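Local coordinates for cytochrome c55X (Pseudomonas aeruginosa PAO1, PDB 6TP9), which is a periplasmic monoheme c-type cytochrome that transfers electrons and is associated with heme d1 biosynthesis, at residues V54-L58 and M59-Q63; A78-L81 and V82-I86. The protein carries 1 engineered substitution. All coordinates share one frame; numbering follows the deposited sequence.

Interaction 1: V54-L58 and M59-Q63. With HEC (heme c), chain M.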
ATOM      1  N   VAL A  54      -6.009  -1.753 -18.726  1.00 21.21           N
ATOM      2  CA  VAL A  54      -4.777  -1.220 -19.295  1.00 19.29           C
ATOM      3  C   VAL A  54      -5.078  -0.008 -20.165  1.00 20.26           C
ATOM      4  O   VAL A  54      -4.384   1.014 -20.097  1.00 20.90           O
ATOM      5  CB  VAL A  54      -4.035  -2.312 -20.087  1.00 17.11           C
ATOM      6  CG1 VAL A  54      -2.871  -1.711 -20.864  1.00 16.94           C
ATOM      7  CG2 VAL A  54      -3.547  -3.403 -19.150  1.00 16.09           C
ATOM      8  N   ALA A  55      -6.114  -0.103 -20.999  1.00 23.74           N
ATOM      9  CA  ALA A  55      -6.527   1.044 -21.797  1.00 23.41           C
ATOM     10  C   ALA A  55      -6.806   2.248 -20.907  1.00 24.59           C
ATOM     11  O   ALA A  55      -6.310   3.351 -21.159  1.00 30.46           O
ATOM     12  CB  ALA A  55      -7.761   0.687 -22.625  1.00 25.16           C
ATOM     13  N   THR A  56      -7.597   2.045 -19.848  1.00 19.59           N
ATOM     14  CA  THR A  56      -7.915   3.143 -18.941  1.00 18.49           C
ATOM     15  C   THR A  56      -6.652   3.792 -18.391  1.00 18.16           C
ATOM     16  O   THR A  56      -6.580   5.020 -18.267  1.00 24.08           O
ATOM     17  CB  THR A  56      -8.791   2.641 -17.792  1.00 19.14           C
ATOM     18  OG1 THR A  56      -9.996   2.071 -18.315  1.00 19.62           O
ATOM     19  CG2 THR A  56      -9.139   3.783 -16.849  1.00 20.76           C
ATOM     20  N   VAL A  57      -5.648   2.984 -18.046  1.00 20.66           N
ATOM     21  CA  VAL A  57      -4.398   3.537 -17.534  1.00 19.36           C
ATOM     22  C   VAL A  57      -3.719   4.381 -18.604  1.00 22.70           C
ATOM     23  O   VAL A  57      -3.292   5.513 -18.354  1.00 29.37           O
ATOM     24  CB  VAL A  57      -3.473   2.409 -17.043  1.00 24.93           C
ATOM     25  CG1 VAL A  57      -2.127   2.978 -16.609  1.00 24.99           C
ATOM     26  CG2 VAL A  57      -4.123   1.633 -15.906  1.00 25.25           C
ATOM     27  N   LEU A  58      -3.612   3.837 -19.818  1.00 26.67           N
ATOM     28  CA  LEU A  58      -2.887   4.527 -20.876  1.00 29.65           C
ATOM     29  C   LEU A  58      -3.639   5.751 -21.379  1.00 31.48           C
ATOM     30  O   LEU A  58      -3.012   6.747 -21.754  1.00 31.47           O
ATOM     31  CB  LEU A  58      -2.620   3.567 -22.034  1.00 29.35           C
ATOM     32  CG  LEU A  58      -1.635   2.432 -21.762  1.00 28.02           C
ATOM     33  CD1 LEU A  58      -1.668   1.442 -22.910  1.00 27.04           C
ATOM     34  CD2 LEU A  58      -0.226   2.966 -21.553  1.00 27.11           C
ATOM     35  N   MET A  59      -4.972   5.698 -21.391  1.00 31.61           N
ATOM     36  CA  MET A  59      -5.784   6.755 -21.974  1.00 34.42           C
ATOM     37  C   MET A  59      -6.673   7.473 -20.970  1.00 34.93           C
ATOM     38  O   MET A  59      -7.412   8.383 -21.363  1.00 32.71           O
ATOM     39  CB  MET A  59      -6.661   6.184 -23.097  1.00 31.60           C
ATOM     40  CG  MET A  59      -5.886   5.389 -24.133  1.00 29.97           C
ATOM     41  SD  MET A  59      -6.841   5.081 -25.629  1.00 24.47           S
ATOM     42  CE  MET A  59      -7.519   3.473 -25.248  1.00 21.40           C
ATOM     43  N   GLY A  60      -6.627   7.102 -19.695  1.00 31.10           N
ATOM     44  CA  GLY A  60      -7.517   7.729 -18.744  1.00 28.31           C
ATOM     45  C   GLY A  60      -8.974   7.515 -19.133  1.00 24.35           C
ATOM     46  O   GLY A  60      -9.311   6.773 -20.053  1.00 19.19           O
ATOM     47  N   ARG A  61      -9.839   8.196 -18.392  1.00 27.17           N
ATOM     48  CA  ARG A  61     -11.271   8.215 -18.690  1.00 26.45           C
ATOM     49  C   ARG A  61     -11.709   9.641 -18.969  1.00 25.43           C
ATOM     50  O   ARG A  61     -11.677  10.484 -18.052  1.00 24.63           O
ATOM     51  CB  ARG A  61     -12.086   7.632 -17.539  1.00 33.09           C
ATOM     52  CG  ARG A  61     -12.025   6.130 -17.482  1.00 39.98           C
ATOM     53  CD  ARG A  61     -13.365   5.521 -17.135  1.00 40.34           C
ATOM     54  NE  ARG A  61     -13.208   4.101 -16.851  1.00 46.46           N
ATOM     55  CZ  ARG A  61     -12.946   3.182 -17.774  1.00 47.65           C
ATOM     56  NH1 ARG A  61     -12.808   1.911 -17.424  1.00 47.14           N
ATOM     57  NH2 ARG A  61     -12.815   3.533 -19.047  1.00 48.03           N
ATOM     58  N   PRO A  62     -12.120   9.970 -20.194  1.00 34.16           N
ATOM     59  CA  PRO A  62     -12.555  11.343 -20.472  1.00 35.99           C
ATOM     60  C   PRO A  62     -13.674  11.774 -19.539  1.00 32.89           C
ATOM     61  O   PRO A  62     -14.467  10.960 -19.059  1.00 32.86           O
ATOM     62  CB  PRO A  62     -13.033  11.277 -21.927  1.00 36.83           C
ATOM     63  CG  PRO A  62     -12.302  10.114 -22.512  1.00 34.59           C
ATOM     64  CD  PRO A  62     -12.166   9.121 -21.399  1.00 32.84           C
ATOM     65  N   GLN A  63     -13.729  13.082 -19.286  1.00 29.13           N
ATOM     66  CA  GLN A  63     -14.721  13.669 -18.389  1.00 32.41           C
ATOM     67  C   GLN A  63     -14.609  13.088 -16.982  1.00 28.19           C
ATOM     68  O   GLN A  63     -15.613  12.908 -16.288  1.00 30.98           O
ATOM     69  CB  GLN A  63     -16.135  13.489 -18.952  1.00 38.08           C
ATOM     70  CG  GLN A  63     -16.383  14.259 -20.242  1.00 41.77           C
ATOM     71  CD  GLN A  63     -16.685  15.722 -20.002  1.00 45.81           C
ATOM     72  OE1 GLN A  63     -16.899  16.151 -18.867  1.00 43.90           O
ATOM     73  NE2 GLN A  63     -16.699  16.503 -21.075  1.00 51.76           N
TER
HETATM   74 FE   HEC M 102      -7.274   6.109 -11.661  1.00 25.03          FE
HETATM   75  CHA HEC M 102     -10.286   4.788 -12.623  1.00 24.97           C
HETATM   76  CHB HEC M 102      -5.739   3.107 -12.463  1.00 26.60           C
HETATM   77  CHC HEC M 102      -4.224   7.481 -10.998  1.00 20.67           C
HETATM   78  CHD HEC M 102      -8.816   8.913 -10.414  1.00 15.44           C
HETATM   79  NA  HEC M 102      -7.893   4.277 -12.375  1.00 22.93           N
HETATM   80  C1A HEC M 102      -9.184   3.976 -12.766  1.00 28.62           C
HETATM   81  C2A HEC M 102      -9.180   2.650 -13.353  1.00 23.28           C
HETATM   82  C3A HEC M 102      -7.931   2.183 -13.312  1.00 20.28           C
HETATM   83  C4A HEC M 102      -7.094   3.195 -12.696  1.00 23.32           C
HETATM   84  CMA HEC M 102      -7.461   0.808 -13.830  1.00 22.17           C
HETATM   85  CAA HEC M 102     -10.411   1.912 -13.925  1.00 23.33           C
HETATM   86  CBA HEC M 102     -11.085   1.111 -12.815  1.00 26.04           C
HETATM   87  CGA HEC M 102     -12.292   0.393 -13.357  1.00 29.64           C
HETATM   88  O1A HEC M 102     -12.412   0.276 -14.605  1.00 32.24           O
HETATM   89  O2A HEC M 102     -13.130  -0.068 -12.538  1.00 28.93           O
HETATM   90  NB  HEC M 102      -5.350   5.416 -11.719  1.00 18.68           N
HETATM   91  C1B HEC M 102      -4.924   4.150 -12.080  1.00 23.96           C
HETATM   92  C2B HEC M 102      -3.476   4.129 -11.996  1.00 26.41           C
HETATM   93  C3B HEC M 102      -3.068   5.332 -11.592  1.00 22.68           C
HETATM   94  C4B HEC M 102      -4.234   6.168 -11.410  1.00 19.09           C
HETATM   95  CMB HEC M 102      -2.560   2.923 -12.301  1.00 29.34           C
HETATM   96  CAB HEC M 102      -1.611   5.773 -11.352  1.00 27.45           C
HETATM   97  CBB HEC M 102      -0.783   5.565 -12.634  1.00 35.74           C
HETATM   98  NC  HEC M 102      -6.645   7.845 -10.806  1.00 15.52           N
HETATM   99  C1C HEC M 102      -5.328   8.255 -10.727  1.00 18.90           C
HETATM  100  C2C HEC M 102      -5.304   9.630 -10.278  1.00 17.72           C
HETATM  101  C3C HEC M 102      -6.569  10.050 -10.168  1.00 20.25           C
HETATM  102  C4C HEC M 102      -7.439   8.923 -10.462  1.00 18.69           C
HETATM  103  CMC HEC M 102      -4.028  10.487 -10.112  1.00 17.66           C
HETATM  104  CAC HEC M 102      -7.028  11.458  -9.718  1.00 26.78           C
HETATM  105  CBC HEC M 102      -6.341  12.554 -10.557  1.00 32.95           C
HETATM  106  ND  HEC M 102      -9.243   6.744 -11.517  1.00 15.71           N
HETATM  107  C1D HEC M 102      -9.642   7.972 -10.990  1.00 14.77           C
HETATM  108  C2D HEC M 102     -11.074   8.105 -11.159  1.00 14.54           C
HETATM  109  C3D HEC M 102     -11.522   6.814 -11.852  1.00 16.40           C
HETATM  110  C4D HEC M 102     -10.324   6.031 -12.031  1.00 17.48           C
HETATM  111  CMD HEC M 102     -11.967   9.290 -10.738  1.00 21.09           C
HETATM  112  CAD HEC M 102     -12.951   6.414 -12.269  1.00 25.26           C
HETATM  113  CBD HEC M 102     -13.304   7.011 -13.626  1.00 30.67           C
HETATM  114  CGD HEC M 102     -14.714   6.598 -13.946  1.00 32.31           C
HETATM  115  O1D HEC M 102     -15.642   7.407 -13.689  1.00 33.80           O
HETATM  116  O2D HEC M 102     -14.911   5.455 -14.437  1.00 34.35           O

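Interaction 2: A78-L81 and V82-I86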
ATOM      1  N   ALA A  78       2.040  -0.368 -18.021  1.00 27.42           N
ATOM      2  CA  ALA A  78       0.640  -0.348 -17.612  1.00 26.87           C
ATOM      3  C   ALA A  78       0.134  -1.750 -17.306  1.00 30.86           C
ATOM      4  O   ALA A  78      -0.584  -1.957 -16.319  1.00 34.08           O
ATOM      5  CB  ALA A  78      -0.214   0.302 -18.700  1.00 28.11           C
ATOM      6  N   GLY A  79       0.488  -2.728 -18.142  1.00 30.39           N
ATOM      7  CA  GLY A  79       0.057  -4.091 -17.885  1.00 26.96           C
ATOM      8  C   GLY A  79       0.617  -4.637 -16.587  1.00 21.09           C
ATOM      9  O   GLY A  79      -0.055  -5.384 -15.871  1.00 19.34           O
ATOM     10  N   TRP A  80       1.861  -4.276 -16.270  1.00 19.73           N
ATOM     11  CA  TRP A  80       2.437  -4.650 -14.983  1.00 19.06           C
ATOM     12  C   TRP A  80       1.637  -4.041 -13.838  1.00 18.50           C
ATOM     13  O   TRP A  80       1.205  -4.750 -12.922  1.00 22.39           O
ATOM     14  CB  TRP A  80       3.896  -4.198 -14.926  1.00 17.33           C
ATOM     15  CG  TRP A  80       4.663  -4.682 -13.732  1.00 21.51           C
ATOM     16  CD1 TRP A  80       5.322  -5.870 -13.608  1.00 23.15           C
ATOM     17  CD2 TRP A  80       4.871  -3.979 -12.498  1.00 22.73           C
ATOM     18  NE1 TRP A  80       5.922  -5.953 -12.375  1.00 24.76           N
ATOM     19  CE2 TRP A  80       5.660  -4.805 -11.675  1.00 20.51           C
ATOM     20  CE3 TRP A  80       4.464  -2.733 -12.011  1.00 25.07           C
ATOM     21  CZ2 TRP A  80       6.048  -4.428 -10.392  1.00 19.79           C
ATOM     22  CZ3 TRP A  80       4.850  -2.361 -10.737  1.00 23.78           C
ATOM     23  CH2 TRP A  80       5.636  -3.205  -9.942  1.00 24.12           C
ATOM     24  N   LEU A  81       1.427  -2.723 -13.877  1.00 15.16           N
ATOM     25  CA  LEU A  81       0.655  -2.062 -12.829  1.00 16.59           C
ATOM     26  C   LEU A  81      -0.682  -2.760 -12.620  1.00 23.18           C
ATOM     27  O   LEU A  81      -1.091  -3.026 -11.484  1.00 24.84           O
ATOM     28  CB  LEU A  81       0.434  -0.592 -13.185  1.00 10.87           C
ATOM     29  CG  LEU A  81       1.643   0.338 -13.121  1.00 13.95           C
ATOM     30  CD1 LEU A  81       1.272   1.731 -13.609  1.00 17.47           C
ATOM     31  CD2 LEU A  81       2.186   0.391 -11.708  1.00 16.10           C
ATOM     32  N   VAL A  82      -1.373  -3.070 -13.718  1.00 26.85           N
ATOM     33  CA  VAL A  82      -2.679  -3.715 -13.629  1.00 23.49           C
ATOM     34  C   VAL A  82      -2.559  -5.080 -12.965  1.00 26.14           C
ATOM     35  O   VAL A  82      -3.387  -5.448 -12.123  1.00 31.15           O
ATOM     36  CB  VAL A  82      -3.305  -3.814 -15.033  1.00 26.99           C
ATOM     37  CG1 VAL A  82      -4.505  -4.745 -15.026  1.00 26.74           C
ATOM     38  CG2 VAL A  82      -3.694  -2.425 -15.529  1.00 27.90           C
ATOM     39  N   ASP A  83      -1.532  -5.852 -13.328  1.00 26.08           N
ATOM     40  CA  ASP A  83      -1.326  -7.144 -12.679  1.00 23.56           C
ATOM     41  C   ASP A  83      -1.205  -6.979 -11.169  1.00 22.79           C
ATOM     42  O   ASP A  83      -1.765  -7.770 -10.403  1.00 27.03           O
ATOM     43  CB  ASP A  83      -0.079  -7.828 -13.240  1.00 28.92           C
ATOM     44  CG  ASP A  83      -0.220  -8.192 -14.704  1.00 33.20           C
ATOM     45  OD1 ASP A  83      -1.366  -8.385 -15.161  1.00 34.72           O
ATOM     46  OD2 ASP A  83       0.817  -8.290 -15.395  1.00 33.81           O
ATOM     47  N   ARG A  84      -0.478  -5.950 -10.725  1.00 23.86           N
ATOM     48  CA  ARG A  84      -0.312  -5.723  -9.294  1.00 24.09           C
ATOM     49  C   ARG A  84      -1.648  -5.415  -8.631  1.00 25.37           C
ATOM     50  O   ARG A  84      -1.928  -5.897  -7.527  1.00 26.52           O
ATOM     51  CB  ARG A  84       0.673  -4.582  -9.052  1.00 22.66           C
ATOM     52  CG  ARG A  84       2.017  -4.741  -9.748  1.00 25.01           C
ATOM     53  CD  ARG A  84       2.857  -5.852  -9.141  1.00 23.54           C
ATOM     54  NE  ARG A  84       2.347  -7.181  -9.461  1.00 18.18           N
ATOM     55  CZ  ARG A  84       2.413  -7.740 -10.666  1.00 22.36           C
ATOM     56  NH1 ARG A  84       1.925  -8.959 -10.855  1.00 28.94           N
ATOM     57  NH2 ARG A  84       2.954  -7.082 -11.682  1.00 22.00           N
ATOM     58  N   LEU A  85      -2.481  -4.600  -9.282  1.00 26.70           N
ATOM     59  CA  LEU A  85      -3.807  -4.320  -8.745  1.00 24.12           C
ATOM     60  C   LEU A  85      -4.635  -5.594  -8.672  1.00 25.30           C
ATOM     61  O   LEU A  85      -5.295  -5.870  -7.662  1.00 26.33           O
ATOM     62  CB  LEU A  85      -4.513  -3.276  -9.610  1.00 16.96           C
ATOM     63  CG  LEU A  85      -3.802  -1.938  -9.796  1.00 16.95           C
ATOM     64  CD1 LEU A  85      -4.538  -1.084 -10.820  1.00 15.86           C
ATOM     65  CD2 LEU A  85      -3.691  -1.215  -8.469  1.00 21.03           C
ATOM     66  N   ILE A  86      -4.604  -6.388  -9.741  1.00 26.61           N
ATOM     67  CA  ILE A  86      -5.435  -7.584  -9.815  1.00 27.21           C
ATOM     68  C   ILE A  86      -4.966  -8.626  -8.809  1.00 33.14           C
ATOM     69  O   ILE A  86      -5.775  -9.237  -8.101  1.00 35.67           O
ATOM     70  CB  ILE A  86      -5.421  -8.146 -11.247  1.00 25.53           C
ATOM     71  CG1 ILE A  86      -6.181  -7.215 -12.191  1.00 24.58           C
ATOM     72  CG2 ILE A  86      -6.012  -9.542 -11.269  1.00 28.80           C
ATOM     73  CD1 ILE A  86      -5.859  -7.440 -13.650  1.00 21.90           C
TER

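Interaction 1: V54-L58 and M59-Q63
The backbone N of Met59 donates to O of Ala55 over 2.7 Å, with an N-H...O angle of 150°, in the last regular turn of helix 50-59. One residue on, Gly60 N makes a weak bond to Thr56 O, and there the chain leaves the helix. Gly60 sits at the C' position with a positive phi that a residue without a side chain adopts readily. Met59 is largely exposed; its unbranched chain, bent at chi3, lets CE fold back to 3.8 Å from Ala55 CB.

Once past the glycine, Arg61 folds back toward the heme, and its side chain crosses that of Thr56. Thr56 does two jobs. With CG2 anti to the backbone N and OG1 beside it (chi1 -59°), the hydroxyl turns back along the helix to bond with Ser52 O. The methyl CG2 meets the porphyrin, 3.7 Å from C2A of the heme, and also lies 3.9 Å from the guanidinium plane of Arg61, over its centre. OG1 approaches the same flat group, 3.0 Å from Arg61 NH1, but at an angle too poor for a hydrogen bond.

Thr56 thus covers one face of the guanidinium, while propionate oxygens lie at its edge. Arg61 NH1 donates in the plane of its group to heme O1A at 3.3 Å, with an angle of 153° at the hydrogen. O2D of the other propionate lies near that plane, 3.2 Å from Arg61 NE. Together with Lys48, which also bonds the heme, this long cationic side chain probably offsets part of the propionate charge.

Thr56 also touches Met66 in the heme-pocket loop, and Val57 shares a backbone hydrogen bond with Trp69. Behind them, Val54, Val57 and Leu58 lean on helix 75-86.

Interaction 2: A78-L81 and V82-I86
Trp80 and Arg84, one helical turn apart, form an i to i+4 cation-pi pair on helix 75-86, the C-terminal helix of the small c-type cytochrome fold. Their side chains cross at about a right angle, and the indole and guanidinium planes stand 61° apart, so this is no flat stack. The arginine works in two sections. Its CG lies over the six-membered ring, 3.7 Å from the centroid, as a CH-pi contact; beyond it the chain curls, bent at chi2 and chi3, and brings CZ over the five-membered ring, 4.5 Å from that centroid and 16° off the normal. NH2 comes nearest the indole, 3.2 Å above its plane and shifted toward the rim. Trp80 offers this face because CG stands anti to the backbone N (chi1 -172°), which lays the ring alongside the next turn.

Aromatic surface and aliphatic arm suit each other here, while the charged end has polar partners: Arg84 NH1 forms salt bridges with Glu87 and Glu89, a pairing that should hold the guanidinium in place. Trp80 also packs on Leu16 of the second subunit, consistent with the domain-swapped assembly.

The backbone keeps regular helical bonds, such as Arg84 N to Trp80 O at 3.0 Å. Leu85 packs on Leu40 and Leu45; Leu81, its side chain about 4 Å from a heme, touches Leu73 and Leu20 of the second subunit. Asp83 OD1 forms a salt bridge with Arg50. OD2, also hydrogen-bonded outside these residues, lies 3.1 Å from Gly79 O, two acceptors that cannot bond each other.

How the interactions relate
Both interactions are local, one at the C-terminal end of helix 50-59 and the loop after it, the other within helix 75-86, and the two helices touch. Val54 CG2 lies 3.8 Å from Val82 CG2 and 3.9 Å from Gly79 CA; the small Ala78 and Gly79 admit the branched chains of Val54, Val57 and Leu58 against helix 75-86. Interaction 2 is the more buried, and its centre lies about 7 Å from the chain centre, against about 14 Å for interaction 1, which runs from buried threonine to exposed methionine. The arginines differ: Arg61 bonds one heme propionate and lies close to the other, whereas Arg84 lies on an indole and is paired with Glu87 and Glu89 of its own chain.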